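Local coordinates for protein fatty Acyl-Adenylate Ligase (Escherichia coli, PDB 3PBK) that belongs to the AMP-binding enzyme family of the ANL clan, large enzymes built from several sheets and their flanking helices, at residues 37-45 with 260-268; 26-36 with 48-56. One frame throughout, in Å; residues are numbered along the deposited sequence.

Contact 1 of 2, residues 37-45 with 260-268; sequences NFYDRRCQL and QWLKLISKN
L264 lays its CD2 methyl over one face of the Y39 ring. The methyl is 3.9 Å from the ring centroid and only 6° off the ring normal, a CH-pi contact over the centre of the ring. The CB of L264 points past the loop. Its CG lies anti to the backbone N (chi1 -152°), and this turns the branch back onto the tyrosine. Beside this pair, C43 points its thiol at the helix. SG lies 3.9 Å from K263 CB and 4.2 Å from L264 CB. One turn further along, K267 reaches across and donates NZ to the backbone carbonyl C43 O at 3.1 Å. The ammonium sits nearly in line with that C=O, at 174°. Its chain is extended as far as CE and bends only at the last torsion, and on the way CE passes Y39 CE2 at 4.1 Å. Next along the chain, N268 brings OD1 to 3.0 Å from Y39 OH. At the other end, the CG of Q260 lies 3.5 Å from R41 O.

The loop itself is shaped by D40. Its OD1 accepts from R42 N, which makes an Asx turn, and from Q44 N, which comes from the opposite face of the carboxylate. A backbone bond from D40 N to Q44 O closes the turn, with C43 on the side that meets the helix.

This loop is the turn of the hairpin of strands 35-39 and 45-50. Strand 246-248 is the other neighbour of strand 35-39, and Y39, L264 and N268 all touch its D247. Helix 260-267 packs on the sheet: L264, W261 and I265 touch V221 of strand 220-222.

Contact 2 of 2, residues 26-36 with 48-56; sequences LDYAALSSAGM and QLEYQTLKA
Y51 packs its ring against G35 and A34, where the beta hairpin of strands 35-39 and 45-50 meets the helix on each flank. G35 CA sits over one ring face, 3.7 Å from the centroid. A34 CB lies 3.8 Å from Y51 CE2. M36, a selenomethionine, brings SE to 4.1 Å from Y51 CE1, an oblique Met-aromatic contact. Beyond the ring, L26 of helix 22-29 meets helix 51-67, with CD1 3.6 Å from L54 CD2. A30 CB rests on the aliphatic part of K55.

Hydrogen bonds frame this core. M36 and L49 form an antiparallel hydrogen-bonded pair, and G35 and E50 the non-hydrogen-bonded pair next to it. Y51 N donates almost straight to A34 O at 3.1 Å, just after E50 at the N-cap position. S32 OG, lying between its backbone N and carbonyl carbon (chi1 66°), donates a hydrogen bond to A29 O. The Y51 hydroxyl bonds to L244 O.

At the polar edge, D27 and K55 form a salt bridge. R171 also pairs with D27, and E59 with K55. K55 NZ meets D27 OD1 at 2.8 Å, from 51° above the carboxylate plane.

How the contacts relate
The two contacts share strand 35-39 and lie at its two ends, their centres about 21 Å apart. Along the chain their segments alternate: 26-36, 37-45, 48-56, then 260-268 after a long gap. Contact 2 is local and lies at the base of the hairpin. Contact 1 is long-range and seats the hairpin turn on helix 260-267. They touch at N37 with Q48 and at F38 with L49. Strand 45-50 is the outermost strand on that side of the mixed sheet. Contact 1 thus joins the hairpin turn to a helix far along the chain, while contact 2 joins its base to its own flanking helices, both within the AMP-binding enzyme region.

Contact 1 of 2, residues 37-45 with 260-268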
loop_
_atom_site.group_PDB
_atom_site.type_symbol
_atom_site.label_atom_id
_atom_site.label_comp_id
_atom_site.label_asym_id
_atom_site.label_seq_id
_atom_site.Cartn_x
_atom_site.Cartn_y
_atom_site.Cartn_z
ATOM N N ASN A 37 16.869 8.356 -8.770
ATOM C CA ASN A 37 18.090 7.580 -8.747
ATOM C C ASN A 37 17.825 6.122 -8.356
ATOM O O ASN A 37 17.397 5.833 -7.241
ATOM C CB ASN A 37 19.097 8.249 -7.819
ATOM C CG ASN A 37 19.248 9.733 -8.115
ATOM O OD1 ASN A 37 20.186 10.146 -8.798
ATOM N ND2 ASN A 37 18.311 10.539 -7.624
ATOM N N PHE A 38 18.071 5.214 -9.296
ATOM C CA PHE A 38 17.859 3.793 -9.075
ATOM C C PHE A 38 19.122 3.098 -8.591
ATOM O O PHE A 38 20.145 3.107 -9.279
ATOM C CB PHE A 38 17.378 3.150 -10.359
ATOM C CG PHE A 38 16.185 3.821 -10.942
ATOM C CD1 PHE A 38 14.910 3.365 -10.650
ATOM C CD2 PHE A 38 16.331 4.923 -11.773
ATOM C CE1 PHE A 38 13.797 3.979 -11.185
ATOM C CE2 PHE A 38 15.221 5.548 -12.319
ATOM C CZ PHE A 38 13.949 5.073 -12.024
ATOM N N TYR A 39 19.037 2.485 -7.413
ATOM C CA TYR A 39 20.192 1.859 -6.791
ATOM C C TYR A 39 20.080 0.346 -6.792
ATOM O O TYR A 39 18.985 -0.191 -6.643
ATOM C CB TYR A 39 20.356 2.368 -5.364
ATOM C CG TYR A 39 21.010 3.728 -5.277
ATOM C CD1 TYR A 39 20.269 4.886 -5.423
ATOM C CD2 TYR A 39 22.373 3.853 -5.057
ATOM C CE1 TYR A 39 20.865 6.134 -5.342
ATOM C CE2 TYR A 39 22.977 5.100 -4.974
ATOM C CZ TYR A 39 22.219 6.237 -5.114
ATOM O OH TYR A 39 22.814 7.480 -5.041
ATOM N N ASP A 40 21.214 -0.338 -6.966
ATOM C CA ASP A 40 21.246 -1.803 -6.918
ATOM C C ASP A 40 21.247 -2.310 -5.469
ATOM O O ASP A 40 21.165 -1.513 -4.540
ATOM C CB ASP A 40 22.416 -2.374 -7.745
ATOM C CG ASP A 40 23.779 -2.266 -7.036
ATOM O OD1 ASP A 40 23.819 -2.002 -5.812
ATOM O OD2 ASP A 40 24.822 -2.462 -7.715
ATOM N N ARG A 41 21.341 -3.621 -5.272
ATOM C CA ARG A 41 21.209 -4.182 -3.927
ATOM C C ARG A 41 22.434 -3.951 -3.033
ATOM O O ARG A 41 22.464 -4.377 -1.874
ATOM C CB ARG A 41 20.831 -5.668 -3.972
ATOM C CG ARG A 41 21.939 -6.591 -4.429
ATOM C CD ARG A 41 21.595 -8.042 -4.115
ATOM N NE ARG A 41 22.394 -8.970 -4.912
ATOM C CZ ARG A 41 22.152 -9.266 -6.190
ATOM N NH1 ARG A 41 21.131 -8.701 -6.829
ATOM N NH2 ARG A 41 22.933 -10.128 -6.833
ATOM N N ARG A 42 23.438 -3.272 -3.573
ATOM C CA ARG A 42 24.593 -2.859 -2.784
ATOM C C ARG A 42 24.702 -1.340 -2.730
ATOM O O ARG A 42 25.802 -0.787 -2.669
ATOM C CB ARG A 42 25.876 -3.459 -3.352
ATOM C CG ARG A 42 26.025 -4.931 -3.064
ATOM C CD ARG A 42 27.460 -5.390 -3.229
ATOM N NE ARG A 42 27.632 -6.762 -2.759
ATOM C CZ ARG A 42 27.557 -7.835 -3.541
ATOM N NH1 ARG A 42 27.323 -7.700 -4.843
ATOM N NH2 ARG A 42 27.716 -9.045 -3.019
ATOM N N CYS A 43 23.551 -0.673 -2.747
ATOM C CA CYS A 43 23.490 0.790 -2.767
ATOM C C CYS A 43 24.525 1.400 -3.687
ATOM O O CYS A 43 25.330 2.238 -3.266
ATOM C CB CYS A 43 23.635 1.358 -1.366
ATOM S SG CYS A 43 22.383 0.687 -0.296
ATOM N N GLN A 44 24.496 0.962 -4.941
ATOM C CA GLN A 44 25.341 1.520 -5.977
ATOM C C GLN A 44 24.444 2.098 -7.058
ATOM O O GLN A 44 23.519 1.426 -7.522
ATOM C CB GLN A 44 26.244 0.434 -6.555
ATOM C CG GLN A 44 27.307 -0.042 -5.590
ATOM C CD GLN A 44 28.186 1.099 -5.127
ATOM O OE1 GLN A 44 28.656 1.903 -5.941
ATOM N NE2 GLN A 44 28.400 1.192 -3.812
ATOM N N LEU A 45 24.708 3.342 -7.448
ATOM C CA LEU A 45 23.903 3.993 -8.475
ATOM C C LEU A 45 23.949 3.194 -9.775
ATOM O O LEU A 45 25.015 3.021 -10.368
ATOM C CB LEU A 45 24.382 5.417 -8.728
ATOM C CG LEU A 45 23.319 6.435 -9.154
ATOM C CD1 LEU A 45 23.945 7.473 -10.066
ATOM C CD2 LEU A 45 22.118 5.778 -9.825
ATOM N N GLN A 260 19.716 -2.606 3.755
ATOM C CA GLN A 260 20.159 -1.790 2.639
ATOM C C GLN A 260 19.288 -0.533 2.481
ATOM O O GLN A 260 19.698 0.454 1.873
ATOM C CB GLN A 260 20.243 -2.629 1.364
ATOM C CG GLN A 260 21.456 -3.558 1.361
ATOM C CD GLN A 260 22.775 -2.796 1.521
ATOM O OE1 GLN A 260 23.334 -2.288 0.545
ATOM N NE2 GLN A 260 23.277 -2.721 2.752
ATOM N N TRP A 261 18.096 -0.575 3.065
ATOM C CA TRP A 261 17.173 0.555 3.075
ATOM C C TRP A 261 17.726 1.655 3.962
ATOM O O TRP A 261 17.818 2.805 3.556
ATOM C CB TRP A 261 15.797 0.091 3.574
ATOM C CG TRP A 261 14.813 1.164 3.864
ATOM C CD1 TRP A 261 14.692 2.347 3.227
ATOM C CD2 TRP A 261 13.779 1.135 4.858
ATOM N NE1 TRP A 261 13.663 3.073 3.767
ATOM C CE2 TRP A 261 13.085 2.347 4.767
ATOM C CE3 TRP A 261 13.385 0.206 5.821
ATOM C CZ2 TRP A 261 12.010 2.653 5.604
ATOM C CZ3 TRP A 261 12.315 0.514 6.649
ATOM C CH2 TRP A 261 11.641 1.723 6.535
ATOM N N LEU A 262 18.114 1.297 5.176
ATOM C CA LEU A 262 18.661 2.280 6.093
ATOM C C LEU A 262 20.016 2.742 5.576
ATOM O O LEU A 262 20.387 3.907 5.747
ATOM C CB LEU A 262 18.793 1.703 7.504
ATOM C CG LEU A 262 17.569 1.003 8.094
ATOM C CD1 LEU A 262 17.800 0.698 9.559
ATOM C CD2 LEU A 262 16.328 1.850 7.915
ATOM N N LYS A 263 20.754 1.825 4.952
ATOM C CA LYS A 263 22.016 2.182 4.327
ATOM C C LYS A 263 21.797 3.350 3.375
ATOM O O LYS A 263 22.383 4.423 3.523
ATOM C CB LYS A 263 22.568 0.998 3.546
ATOM C CG LYS A 263 23.322 -0.019 4.374
ATOM C CD LYS A 263 24.709 0.482 4.757
ATOM C CE LYS A 263 25.760 -0.601 4.527
ATOM N NZ LYS A 263 25.231 -1.974 4.792
ATOM N N LEU A 264 20.933 3.127 2.396
ATOM C CA LEU A 264 20.666 4.116 1.371
ATOM C C LEU A 264 20.333 5.470 1.994
ATOM O O LEU A 264 20.885 6.493 1.585
ATOM C CB LEU A 264 19.541 3.625 0.455
ATOM C CG LEU A 264 19.510 4.117 -0.992
ATOM C CD1 LEU A 264 18.474 5.185 -1.160
ATOM C CD2 LEU A 264 20.865 4.629 -1.419
ATOM N N ILE A 265 19.445 5.483 2.985
ATOM C CA ILE A 265 19.098 6.736 3.648
ATOM C C ILE A 265 20.361 7.428 4.143
ATOM O O ILE A 265 20.635 8.565 3.771
ATOM C CB ILE A 265 18.138 6.531 4.837
ATOM C CG1 ILE A 265 16.751 6.120 4.357
ATOM C CG2 ILE A 265 18.010 7.803 5.646
ATOM C CD1 ILE A 265 15.819 5.761 5.485
ATOM N N SER A 266 21.138 6.735 4.970
ATOM C CA SER A 266 22.349 7.313 5.552
ATOM C C SER A 266 23.394 7.720 4.503
ATOM O O SER A 266 24.153 8.677 4.706
ATOM C CB SER A 266 22.962 6.345 6.561
ATOM O OG SER A 266 24.268 6.751 6.913
ATOM N N LYS A 267 23.417 6.995 3.386
ATOM C CA LYS A 267 24.385 7.238 2.316
ATOM C C LYS A 267 24.229 8.615 1.686
ATOM O O LYS A 267 25.210 9.319 1.453
ATOM C CB LYS A 267 24.259 6.171 1.224
ATOM C CG LYS A 267 25.330 6.259 0.141
ATOM C CD LYS A 267 24.955 5.429 -1.076
ATOM C CE LYS A 267 26.010 5.520 -2.174
ATOM N NZ LYS A 267 27.068 4.462 -2.057
ATOM N N ASN A 268 22.992 8.990 1.396
ATOM C CA ASN A 268 22.717 10.244 0.719
ATOM C C ASN A 268 22.084 11.271 1.639
ATOM O O ASN A 268 21.494 12.255 1.169
ATOM C CB ASN A 268 21.792 10.001 -0.476
ATOM C CG ASN A 268 22.469 9.234 -1.589
ATOM O OD1 ASN A 268 21.809 8.730 -2.498
ATOM N ND2 ASN A 268 23.798 9.140 -1.528
#

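Contact 2 of 2, residues 26-36 with 48-56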
loop_
_atom_site.group_PDB
_atom_site.type_symbol
_atom_site.label_atom_id
_atom_site.label_comp_id
_atom_site.label_asym_id
_atom_site.label_seq_id
_atom_site.Cartn_x
_atom_site.Cartn_y
_atom_site.Cartn_z
ATOM N N LEU A 26 4.757 17.837 -13.893
ATOM C CA LEU A 26 6.062 17.440 -14.394
ATOM C C LEU A 26 6.717 18.532 -15.233
ATOM O O LEU A 26 7.941 18.657 -15.256
ATOM C CB LEU A 26 5.956 16.147 -15.204
ATOM C CG LEU A 26 7.198 15.743 -16.003
ATOM C CD1 LEU A 26 8.405 15.682 -15.095
ATOM C CD2 LEU A 26 6.981 14.420 -16.687
ATOM N N ASP A 27 5.902 19.308 -15.938
ATOM C CA ASP A 27 6.417 20.392 -16.757
ATOM C C ASP A 27 7.223 21.337 -15.896
ATOM O O ASP A 27 8.281 21.816 -16.301
ATOM C CB ASP A 27 5.275 21.158 -17.412
ATOM C CG ASP A 27 4.970 20.665 -18.807
ATOM O OD1 ASP A 27 5.627 19.700 -19.262
ATOM O OD2 ASP A 27 4.081 21.250 -19.455
ATOM N N TYR A 28 6.713 21.598 -14.700
ATOM C CA TYR A 28 7.388 22.457 -13.748
ATOM C C TYR A 28 8.659 21.822 -13.191
ATOM O O TYR A 28 9.638 22.522 -12.944
ATOM C CB TYR A 28 6.454 22.803 -12.593
ATOM C CG TYR A 28 7.056 23.792 -11.625
ATOM C CD1 TYR A 28 6.973 25.157 -11.868
ATOM C CD2 TYR A 28 7.715 23.367 -10.481
ATOM C CE1 TYR A 28 7.520 26.070 -11.006
ATOM C CE2 TYR A 28 8.270 24.277 -9.603
ATOM C CZ TYR A 28 8.166 25.628 -9.875
ATOM O OH TYR A 28 8.708 26.555 -9.022
ATOM N N ALA A 29 8.643 20.505 -12.983
ATOM C CA ALA A 29 9.768 19.811 -12.359
ATOM C C ALA A 29 10.924 19.640 -13.324
ATOM O O ALA A 29 12.074 19.535 -12.916
ATOM C CB ALA A 29 9.333 18.464 -11.813
ATOM N N ALA A 30 10.615 19.606 -14.612
ATOM C CA ALA A 30 11.655 19.507 -15.623
ATOM C C ALA A 30 12.471 20.789 -15.663
ATOM O O ALA A 30 13.438 20.884 -16.410
ATOM C CB ALA A 30 11.050 19.222 -16.986
ATOM N N LEU A 31 12.070 21.774 -14.862
ATOM C CA LEU A 31 12.807 23.032 -14.753
ATOM C C LEU A 31 13.760 23.028 -13.559
ATOM O O LEU A 31 14.524 23.972 -13.369
ATOM C CB LEU A 31 11.855 24.232 -14.636
ATOM C CG LEU A 31 10.767 24.440 -15.696
ATOM C CD1 LEU A 31 9.887 25.631 -15.335
ATOM C CD2 LEU A 31 11.362 24.601 -17.088
ATOM N N SER A 32 13.699 21.976 -12.747
ATOM C CA SER A 32 14.582 21.842 -11.589
ATOM C C SER A 32 15.789 21.023 -12.005
ATOM O O SER A 32 15.949 20.738 -13.194
ATOM C CB SER A 32 13.862 21.148 -10.433
ATOM O OG SER A 32 13.543 19.802 -10.761
ATOM N N SER A 33 16.631 20.644 -11.042
ATOM C CA SER A 33 17.786 19.787 -11.333
ATOM C C SER A 33 17.660 18.437 -10.620
ATOM O O SER A 33 18.587 17.615 -10.609
ATOM C CB SER A 33 19.107 20.491 -10.980
ATOM O OG SER A 33 19.238 20.715 -9.587
ATOM N N ALA A 34 16.493 18.213 -10.031
ATOM C CA ALA A 34 16.231 16.975 -9.310
ATOM C C ALA A 34 15.802 15.873 -10.257
ATOM O O ALA A 34 15.547 16.104 -11.444
ATOM C CB ALA A 34 15.170 17.190 -8.236
ATOM N N GLY A 35 15.723 14.669 -9.718
ATOM C CA GLY A 35 15.299 13.538 -10.505
ATOM C C GLY A 35 15.319 12.289 -9.663
ATOM O O GLY A 35 15.419 12.353 -8.436
HETATM N N MSE A 36 15.231 11.150 -10.334
HETATM C CA MSE A 36 15.232 9.868 -9.664
HETATM C C MSE A 36 16.571 9.164 -9.777
HETATM O O MSE A 36 17.304 9.339 -10.747
HETATM C CB MSE A 36 14.150 8.986 -10.253
HETATM C CG MSE A 36 12.774 9.397 -9.843
HETATM SE SE MSE A 36 11.628 9.390 -11.396
HETATM C CE MSE A 36 9.873 9.393 -10.520
ATOM N N GLN A 48 20.181 6.713 -13.507
ATOM C CA GLN A 48 19.633 7.985 -13.048
ATOM C C GLN A 48 18.644 8.560 -14.070
ATOM O O GLN A 48 18.737 8.297 -15.273
ATOM C CB GLN A 48 20.764 8.970 -12.772
ATOM C CG GLN A 48 20.310 10.273 -12.160
ATOM C CD GLN A 48 21.479 11.121 -11.675
ATOM O OE1 GLN A 48 22.465 10.596 -11.148
ATOM N NE2 GLN A 48 21.372 12.441 -11.846
ATOM N N LEU A 49 17.680 9.332 -13.586
ATOM C CA LEU A 49 16.665 9.907 -14.452
ATOM C C LEU A 49 16.287 11.272 -13.920
ATOM O O LEU A 49 15.600 11.373 -12.903
ATOM C CB LEU A 49 15.428 9.014 -14.500
ATOM C CG LEU A 49 14.322 9.542 -15.410
ATOM C CD1 LEU A 49 14.883 9.836 -16.787
ATOM C CD2 LEU A 49 13.165 8.566 -15.510
ATOM N N GLU A 50 16.749 12.321 -14.597
ATOM C CA GLU A 50 16.380 13.684 -14.232
ATOM C C GLU A 50 14.992 14.040 -14.743
ATOM O O GLU A 50 14.566 13.578 -15.802
ATOM C CB GLU A 50 17.405 14.673 -14.763
ATOM C CG GLU A 50 18.736 14.518 -14.091
ATOM C CD GLU A 50 19.872 14.985 -14.956
ATOM O OE1 GLU A 50 20.113 16.216 -14.993
ATOM O OE2 GLU A 50 20.519 14.116 -15.593
ATOM N N TYR A 51 14.276 14.855 -13.983
ATOM C CA TYR A 51 12.928 15.210 -14.383
ATOM C C TYR A 51 12.964 15.924 -15.727
ATOM O O TYR A 51 12.152 15.635 -16.614
ATOM C CB TYR A 51 12.254 16.073 -13.318
ATOM C CG TYR A 51 12.021 15.340 -12.019
ATOM C CD1 TYR A 51 11.393 14.097 -12.008
ATOM C CD2 TYR A 51 12.424 15.890 -10.803
ATOM C CE1 TYR A 51 11.175 13.424 -10.835
ATOM C CE2 TYR A 51 12.209 15.221 -9.622
ATOM C CZ TYR A 51 11.579 13.989 -9.646
ATOM O OH TYR A 51 11.357 13.309 -8.476
ATOM N N GLN A 52 13.911 16.850 -15.873
ATOM C CA GLN A 52 14.144 17.505 -17.151
ATOM C C GLN A 52 14.125 16.468 -18.264
ATOM O O GLN A 52 13.366 16.590 -19.224
ATOM C CB GLN A 52 15.491 18.219 -17.140
ATOM C CG GLN A 52 15.864 18.858 -18.469
ATOM C CD GLN A 52 17.209 19.577 -18.429
ATOM O OE1 GLN A 52 17.973 19.464 -17.455
ATOM N NE2 GLN A 52 17.502 20.328 -19.490
ATOM N N THR A 53 14.959 15.441 -18.112
ATOM C CA THR A 53 15.070 14.360 -19.084
ATOM C C THR A 53 13.782 13.542 -19.181
ATOM O O THR A 53 13.347 13.167 -20.269
ATOM C CB THR A 53 16.244 13.431 -18.724
ATOM O OG1 THR A 53 17.488 14.100 -18.981
ATOM C CG2 THR A 53 16.179 12.140 -19.524
ATOM N N LEU A 54 13.180 13.258 -18.036
ATOM C CA LEU A 54 11.936 12.503 -18.005
ATOM C C LEU A 54 10.847 13.164 -18.861
ATOM O O LEU A 54 10.168 12.496 -19.640
ATOM C CB LEU A 54 11.456 12.327 -16.570
ATOM C CG LEU A 54 9.967 12.026 -16.439
ATOM C CD1 LEU A 54 9.635 10.618 -16.906
ATOM C CD2 LEU A 54 9.536 12.230 -15.007
ATOM N N LYS A 55 10.686 14.476 -18.718
ATOM C CA LYS A 55 9.749 15.235 -19.550
ATOM C C LYS A 55 9.921 14.927 -21.055
ATOM O O LYS A 55 8.953 14.632 -21.764
ATOM C CB LYS A 55 9.935 16.733 -19.288
ATOM C CG LYS A 55 8.980 17.646 -20.033
ATOM C CD LYS A 55 9.633 18.991 -20.309
ATOM C CE LYS A 55 8.609 20.128 -20.306
ATOM N NZ LYS A 55 7.511 19.943 -21.298
ATOM N N ALA A 56 11.163 15.002 -21.532
ATOM C CA ALA A 56 11.475 14.732 -22.927
ATOM C C ALA A 56 11.056 13.323 -23.306
ATOM O O ALA A 56 10.248 13.125 -24.211
ATOM C CB ALA A 56 12.954 14.925 -23.182
#